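Local coordinates for NTF2 fold protein loop-helix-loop design NT-9 (Synthetic construct, PDB 6W90) that is a de novo designed NTF2-fold protein with a designed loop-helix-loop element and holds a phospholipid in its pocket, at residues Y47-F57 and K121-T131. Numbering follows the deposited sequence.
Sequences YTFDSRNLDRF and KKVVQNLWNNT. With 3PE (1,2-Distearoyl-sn-glycerophosphoethanolamine), chain B.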
loop_
_atom_site.group_PDB
_atom_site.type_symbol
_atom_site.label_atom_id
_atom_site.label_comp_id
_atom_site.label_asym_id
_atom_site.label_seq_id
_atom_site.Cartn_x
_atom_site.Cartn_y
_atom_site.Cartn_z
ATOM N N TYR A 47 3.019 5.393 -13.525
ATOM C CA TYR A 47 2.719 6.630 -12.798
ATOM C C TYR A 47 3.424 6.630 -11.462
ATOM O O TYR A 47 3.269 5.687 -10.692
ATOM C CB TYR A 47 1.195 6.748 -12.537
ATOM C CG TYR A 47 0.400 6.783 -13.826
ATOM C CD1 TYR A 47 0.029 5.605 -14.463
ATOM C CD2 TYR A 47 0.031 7.989 -14.426
ATOM C CE1 TYR A 47 -0.642 5.637 -15.638
ATOM C CE2 TYR A 47 -0.673 8.003 -15.631
ATOM C CZ TYR A 47 -0.997 6.814 -16.207
ATOM O OH TYR A 47 -1.638 6.717 -17.424
ATOM N N THR A 48 4.138 7.704 -11.174
ATOM C CA THR A 48 4.867 7.829 -9.932
ATOM C C THR A 48 4.182 8.784 -8.977
ATOM O O THR A 48 3.869 9.914 -9.353
ATOM C CB THR A 48 6.276 8.332 -10.200
ATOM O OG1 THR A 48 6.951 7.383 -11.011
ATOM C CG2 THR A 48 6.966 8.502 -8.862
ATOM N N PHE A 49 3.980 8.332 -7.751
ATOM C CA PHE A 49 3.427 9.123 -6.656
ATOM C C PHE A 49 4.535 9.300 -5.634
ATOM O O PHE A 49 5.381 8.413 -5.452
ATOM C CB PHE A 49 2.223 8.446 -6.026
ATOM C CG PHE A 49 1.064 8.226 -6.993
ATOM C CD1 PHE A 49 1.108 7.186 -7.898
ATOM C CD2 PHE A 49 -0.012 9.089 -7.023
ATOM C CE1 PHE A 49 0.092 6.998 -8.794
ATOM C CE2 PHE A 49 -1.046 8.889 -7.896
ATOM C CZ PHE A 49 -1.010 7.821 -8.763
ATOM N N ASP A 50 4.552 10.454 -4.981
ATOM C CA ASP A 50 5.596 10.689 -3.986
ATOM C C ASP A 50 4.991 11.587 -2.915
ATOM O O ASP A 50 3.773 11.697 -2.805
ATOM C CB ASP A 50 6.858 11.212 -4.668
ATOM C CG ASP A 50 6.601 12.423 -5.475
ATOM O OD1 ASP A 50 5.877 13.303 -4.994
ATOM O OD2 ASP A 50 7.092 12.506 -6.606
ATOM N N SER A 51 5.849 12.213 -2.105
ATOM C CA SER A 51 5.329 12.935 -0.947
ATOM C C SER A 51 4.376 14.037 -1.375
ATOM O O SER A 51 3.462 14.396 -0.627
ATOM C CB SER A 51 6.475 13.518 -0.121
ATOM O OG SER A 51 7.188 14.508 -0.830
ATOM N N ARG A 52 4.553 14.557 -2.588
ATOM C CA ARG A 52 3.668 15.599 -3.075
ATOM C C ARG A 52 2.234 15.114 -3.214
ATOM O O ARG A 52 1.306 15.926 -3.156
ATOM C CB ARG A 52 4.169 16.116 -4.425
ATOM C CG ARG A 52 5.499 16.816 -4.328
ATOM C CD ARG A 52 6.116 17.068 -5.686
ATOM N NE ARG A 52 6.594 15.855 -6.342
ATOM C CZ ARG A 52 7.215 15.861 -7.510
ATOM N NH1 ARG A 52 7.408 17.021 -8.123
ATOM N NH2 ARG A 52 7.631 14.711 -8.051
ATOM N N ASN A 53 2.037 13.806 -3.426
ATOM C CA ASN A 53 0.721 13.212 -3.607
ATOM C C ASN A 53 0.101 12.631 -2.349
ATOM O O ASN A 53 -1.056 12.217 -2.403
ATOM C CB ASN A 53 0.780 12.035 -4.601
ATOM C CG ASN A 53 1.434 12.399 -5.917
ATOM O OD1 ASN A 53 2.637 12.357 -6.044
ATOM N ND2 ASN A 53 0.630 12.736 -6.904
ATOM N N LEU A 54 0.853 12.494 -1.262
ATOM C CA LEU A 54 0.444 11.549 -0.222
ATOM C C LEU A 54 -0.831 11.964 0.507
ATOM O O LEU A 54 -1.622 11.100 0.899
ATOM C CB LEU A 54 1.568 11.350 0.795
ATOM C CG LEU A 54 2.558 10.240 0.435
ATOM C CD1 LEU A 54 3.632 10.227 1.532
ATOM C CD2 LEU A 54 1.884 8.909 0.302
ATOM N N ASP A 55 -1.048 13.249 0.760
ATOM C CA ASP A 55 -2.223 13.599 1.555
ATOM C C ASP A 55 -3.485 13.126 0.849
ATOM O O ASP A 55 -4.357 12.486 1.452
ATOM C CB ASP A 55 -2.278 15.101 1.819
ATOM C CG ASP A 55 -1.285 15.553 2.881
ATOM O OD1 ASP A 55 -0.877 14.721 3.730
ATOM O OD2 ASP A 55 -0.923 16.755 2.865
ATOM N N ARG A 56 -3.589 13.403 -0.443
ATOM C CA ARG A 56 -4.801 13.041 -1.161
ATOM C C ARG A 56 -4.807 11.565 -1.538
ATOM O O ARG A 56 -5.877 10.951 -1.613
ATOM C CB ARG A 56 -4.943 13.919 -2.401
ATOM C CG ARG A 56 -5.292 15.381 -2.126
ATOM C CD ARG A 56 -5.502 16.110 -3.438
ATOM N NE ARG A 56 -5.715 17.547 -3.279
ATOM C CZ ARG A 56 -6.894 18.118 -3.056
ATOM N NH1 ARG A 56 -7.993 17.380 -2.930
ATOM N NH2 ARG A 56 -6.955 19.441 -2.951
ATOM N N PHE A 57 -3.627 10.981 -1.745
ATOM C CA PHE A 57 -3.535 9.554 -2.049
ATOM C C PHE A 57 -3.988 8.724 -0.862
ATOM O O PHE A 57 -4.765 7.774 -1.013
ATOM C CB PHE A 57 -2.081 9.244 -2.428
ATOM C CG PHE A 57 -1.814 7.831 -2.860
ATOM C CD1 PHE A 57 -1.553 6.835 -1.932
ATOM C CD2 PHE A 57 -1.764 7.511 -4.195
ATOM C CE1 PHE A 57 -1.277 5.544 -2.332
ATOM C CE2 PHE A 57 -1.499 6.208 -4.596
ATOM C CZ PHE A 57 -1.254 5.237 -3.664
ATOM N N LYS A 121 -5.589 1.313 -16.090
ATOM C CA LYS A 121 -4.695 2.439 -16.347
ATOM C C LYS A 121 -5.415 3.779 -16.169
ATOM O O LYS A 121 -4.836 4.729 -15.629
ATOM C CB LYS A 121 -4.101 2.320 -17.752
ATOM C CG LYS A 121 -3.366 1.009 -18.072
ATOM C CD LYS A 121 -2.211 0.875 -17.152
ATOM C CE LYS A 121 -1.355 -0.362 -17.442
ATOM N NZ LYS A 121 -0.670 -0.228 -18.690
ATOM N N LYS A 122 -6.677 3.879 -16.618
ATOM C CA LYS A 122 -7.374 5.164 -16.534
ATOM C C LYS A 122 -7.650 5.543 -15.088
ATOM O O LYS A 122 -7.579 6.724 -14.732
ATOM C CB LYS A 122 -8.683 5.154 -17.324
ATOM C CG LYS A 122 -9.354 6.520 -17.381
ATOM C CD LYS A 122 -8.452 7.577 -18.058
ATOM C CE LYS A 122 -8.974 9.002 -17.881
ATOM N NZ LYS A 122 -10.149 9.275 -18.752
ATOM N N VAL A 123 -7.912 4.551 -14.236
ATOM C CA VAL A 123 -8.085 4.802 -12.817
ATOM C C VAL A 123 -6.821 5.410 -12.229
ATOM O O VAL A 123 -6.872 6.378 -11.462
ATOM C CB VAL A 123 -8.447 3.495 -12.101
ATOM C CG1 VAL A 123 -8.450 3.713 -10.632
ATOM C CG2 VAL A 123 -9.797 3.023 -12.548
ATOM N N VAL A 124 -5.673 4.827 -12.559
ATOM C CA VAL A 124 -4.430 5.326 -11.998
ATOM C C VAL A 124 -4.103 6.689 -12.584
ATOM O O VAL A 124 -3.613 7.564 -11.864
ATOM C CB VAL A 124 -3.293 4.326 -12.244
ATOM C CG1 VAL A 124 -2.024 4.834 -11.616
ATOM C CG2 VAL A 124 -3.619 2.967 -11.605
ATOM N N GLN A 125 -4.316 6.879 -13.891
ATOM C CA GLN A 125 -4.106 8.202 -14.472
ATOM C C GLN A 125 -4.975 9.251 -13.791
ATOM O O GLN A 125 -4.491 10.340 -13.472
ATOM C CB GLN A 125 -4.381 8.176 -15.972
ATOM C CG GLN A 125 -4.080 9.509 -16.620
ATOM C CD GLN A 125 -3.895 9.416 -18.082
ATOM O OE1 GLN A 125 -3.041 10.098 -18.650
ATOM N NE2 GLN A 125 -4.725 8.624 -18.730
ATOM N N ASN A 126 -6.249 8.955 -13.536
ATOM C CA ASN A 126 -7.052 9.945 -12.830
ATOM C C ASN A 126 -6.498 10.240 -11.435
ATOM O O ASN A 126 -6.479 11.399 -10.998
ATOM C CB ASN A 126 -8.493 9.466 -12.711
ATOM C CG ASN A 126 -9.254 9.531 -14.028
ATOM O OD1 ASN A 126 -8.898 10.272 -14.952
ATOM N ND2 ASN A 126 -10.318 8.744 -14.111
ATOM N N LEU A 127 -6.058 9.198 -10.708
ATOM C CA LEU A 127 -5.474 9.423 -9.388
ATOM C C LEU A 127 -4.237 10.306 -9.467
ATOM O O LEU A 127 -4.025 11.170 -8.605
ATOM C CB LEU A 127 -5.120 8.075 -8.772
ATOM C CG LEU A 127 -4.747 8.028 -7.307
ATOM C CD1 LEU A 127 -5.966 8.381 -6.494
ATOM C CD2 LEU A 127 -4.253 6.633 -7.040
ATOM N N TRP A 128 -3.419 10.108 -10.496
ATOM C CA TRP A 128 -2.199 10.891 -10.654
ATOM C C TRP A 128 -2.493 12.333 -10.985
ATOM O O TRP A 128 -1.753 13.233 -10.570
ATOM C CB TRP A 128 -1.344 10.247 -11.729
ATOM C CG TRP A 128 0.027 10.775 -11.851
ATOM C CD1 TRP A 128 1.071 10.415 -11.078
ATOM C CD2 TRP A 128 0.522 11.744 -12.787
ATOM N NE1 TRP A 128 2.212 11.080 -11.486
ATOM C CE2 TRP A 128 1.895 11.925 -12.508
ATOM C CE3 TRP A 128 -0.054 12.481 -13.820
ATOM C CZ2 TRP A 128 2.703 12.776 -13.242
ATOM C CZ3 TRP A 128 0.758 13.354 -14.545
ATOM C CH2 TRP A 128 2.114 13.511 -14.233
ATOM N N ASN A 129 -3.540 12.578 -11.746
ATOM C CA ASN A 129 -3.957 13.954 -11.990
ATOM C C ASN A 129 -4.783 14.551 -10.888
ATOM O O ASN A 129 -5.066 15.757 -10.937
ATOM C CB ASN A 129 -4.695 13.966 -13.296
ATOM C CG ASN A 129 -3.753 13.925 -14.430
ATOM O OD1 ASN A 129 -2.769 14.684 -14.464
ATOM N ND2 ASN A 129 -3.993 13.026 -15.349
ATOM N N ASN A 130 -5.110 13.810 -9.847
ATOM C CA ASN A 130 -5.965 14.393 -8.822
ATOM C C ASN A 130 -5.473 14.131 -7.402
ATOM O O ASN A 130 -6.253 14.232 -6.448
ATOM C CB ASN A 130 -7.397 13.905 -9.048
ATOM C CG ASN A 130 -8.023 14.502 -10.325
ATOM O OD1 ASN A 130 -8.291 15.698 -10.393
ATOM N ND2 ASN A 130 -8.239 13.670 -11.332
ATOM N N THR A 131 -4.182 13.874 -7.231
ATOM C CA THR A 131 -3.577 13.892 -5.901
ATOM C C THR A 131 -2.432 14.904 -5.817
ATOM O O THR A 131 -1.852 15.286 -6.848
ATOM C CB THR A 131 -3.039 12.504 -5.507
ATOM O OG1 THR A 131 -2.195 11.996 -6.536
ATOM C CG2 THR A 131 -4.194 11.563 -5.277
ATOM O OXT THR A 131 -2.079 15.345 -4.710
HETATM P P 3PE B . -6.871 -7.200 -9.835
HETATM N N 3PE B . -2.963 -7.076 -11.804
HETATM O O11 3PE B . -6.601 -5.991 -8.749
HETATM O O12 3PE B . -7.099 -8.499 -9.108
HETATM O O13 3PE B . -5.486 -7.413 -10.727
HETATM O O14 3PE B . -7.992 -6.869 -10.820
HETATM C C11 3PE B . -4.379 -8.036 -10.127
HETATM C C12 3PE B . -3.325 -8.335 -11.186
HETATM C C1 3PE B . -6.431 -4.697 -9.260
HETATM C C2 3PE B . -6.388 -3.657 -8.130
HETATM C C3 3PE B . -5.529 -4.267 -7.019
HETATM O O31 3PE B . -5.132 -3.301 -6.091
HETATM O O32 3PE B . -7.280 -3.168 -5.462
HETATM C C31 3PE B . -6.182 -2.750 -5.349
HETATM C C32 3PE B . -5.891 -1.598 -4.395
HETATM C C33 3PE B . -6.997 -1.367 -3.368
HETATM C C34 3PE B . -6.300 -0.893 -2.094
HETATM C C35 3PE B . -7.259 -0.217 -1.122
HETATM C C36 3PE B . -7.373 -1.076 0.141
HETATM C C37 3PE B . -6.162 -0.907 1.068
HETATM C C38 3PE B . -4.980 -1.810 0.694
HETATM C C39 3PE B . -4.175 -2.250 1.925
HETATM C C3A 3PE B . -3.408 -1.085 2.565
HETATM C C3B 3PE B . -2.342 -1.570 3.553
HETATM C C3C 3PE B . -0.951 -1.480 2.920
HETATM C C3D 3PE B . 0.155 -1.654 3.962
HETATM C C3E 3PE B . 1.505 -1.762 3.244
HETATM C C3F 3PE B . 2.564 -2.379 4.166
HETATM C C3G 3PE B . 3.893 -2.558 3.421
HETATM C C3H 3PE B . 4.762 -3.696 3.976
HETATM C C3I 3PE B . 5.518 -3.315 5.253
HETATM O O21 3PE B . -5.819 -2.479 -8.628
HETATM O O22 3PE B . -7.668 -1.215 -8.237
HETATM C C21 3PE B . -6.573 -1.285 -8.706
HETATM C C22 3PE B . -5.938 -0.075 -9.421
HETATM C C23 3PE B . -5.600 1.083 -8.470
HETATM C C24 3PE B . -4.367 0.805 -7.602
HETATM C C25 3PE B . -4.135 1.902 -6.548
HETATM C C26 3PE B . -3.254 1.305 -5.448
HETATM C C27 3PE B . -3.095 2.222 -4.233
HETATM C C28 3PE B . -2.289 1.522 -3.127
HETATM C C29 3PE B . -0.757 1.586 -3.282
HETATM C C2A 3PE B . -0.036 1.144 -1.993
HETATM C C2B 3PE B . 0.468 2.310 -1.140
HETATM C C2C 3PE B . 0.761 1.858 0.295
HETATM C C2D 3PE B . 0.508 3.030 1.241
HETATM C C2E 3PE B . 0.963 2.742 2.665
HETATM C C2F 3PE B . -0.125 2.009 3.445
HETATM O O HOH W 1 0.903 13.434 -9.693
HETATM O O HOH W 2 -1.746 15.253 -1.811
#
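Trp128 carries its CG anti to the backbone N (chi1 -170°), which swings the indole off helix 121-129 and across strand 47-49, where Tyr47 and Phe49, both with CG anti to the carbonyl carbon, are placed to meet it. The edge of Tyr47 is turned toward one face of the indole. The indole in turn sets its own edge over a face of Phe49, the planes at 84°. These two T-shaped stacks make an aromatic cluster, and tryptophan suits its centre because it also has an N-H to give: NE1 donates to Thr48 O at 2.9 Å, rather bent at 133°, from above the carbonyl plane.

Val124 and Gln125 also pack on Tyr47. CG1 of Val124, one arm of a branched apolar side chain, touches its CD1 at 3.6 Å, and Gln125 CA lies off-centre against the ring in a CH-pi contact. Phe49 is flat enough to be covered on both faces, with Phe57 CE2 over the centre of the one opposite Trp128, and Leu127 CG is 3.8 Å from its CE2.

At the C-terminus, Thr131 OG1 accepts from Asn53 ND2 at 2.9 Å and donates to Leu127 O; a small hydroxyl can serve both while its methyl CG2 lies 3.8 Å from Arg56 CB. The amide of Asn53 works at both ends: OD1 accepts from Asp50 N, and ND2 also donates to a water that bridges to Trp128 O. A second water accepts from Arg56 N and lies 2.9 Å from Thr131 OXT.

The contact thus ties edge strand 47-49 and the start of helix 54-64 to the C-terminal helix 121-129. On the pocket side, Phe57 CZ reaches the lipid's C27 at 3.6 Å, Val124 and Phe49 rest on Ile44 of strand 40-44, and Leu127 packs on Ala60 and Trp64 of helix 54-64.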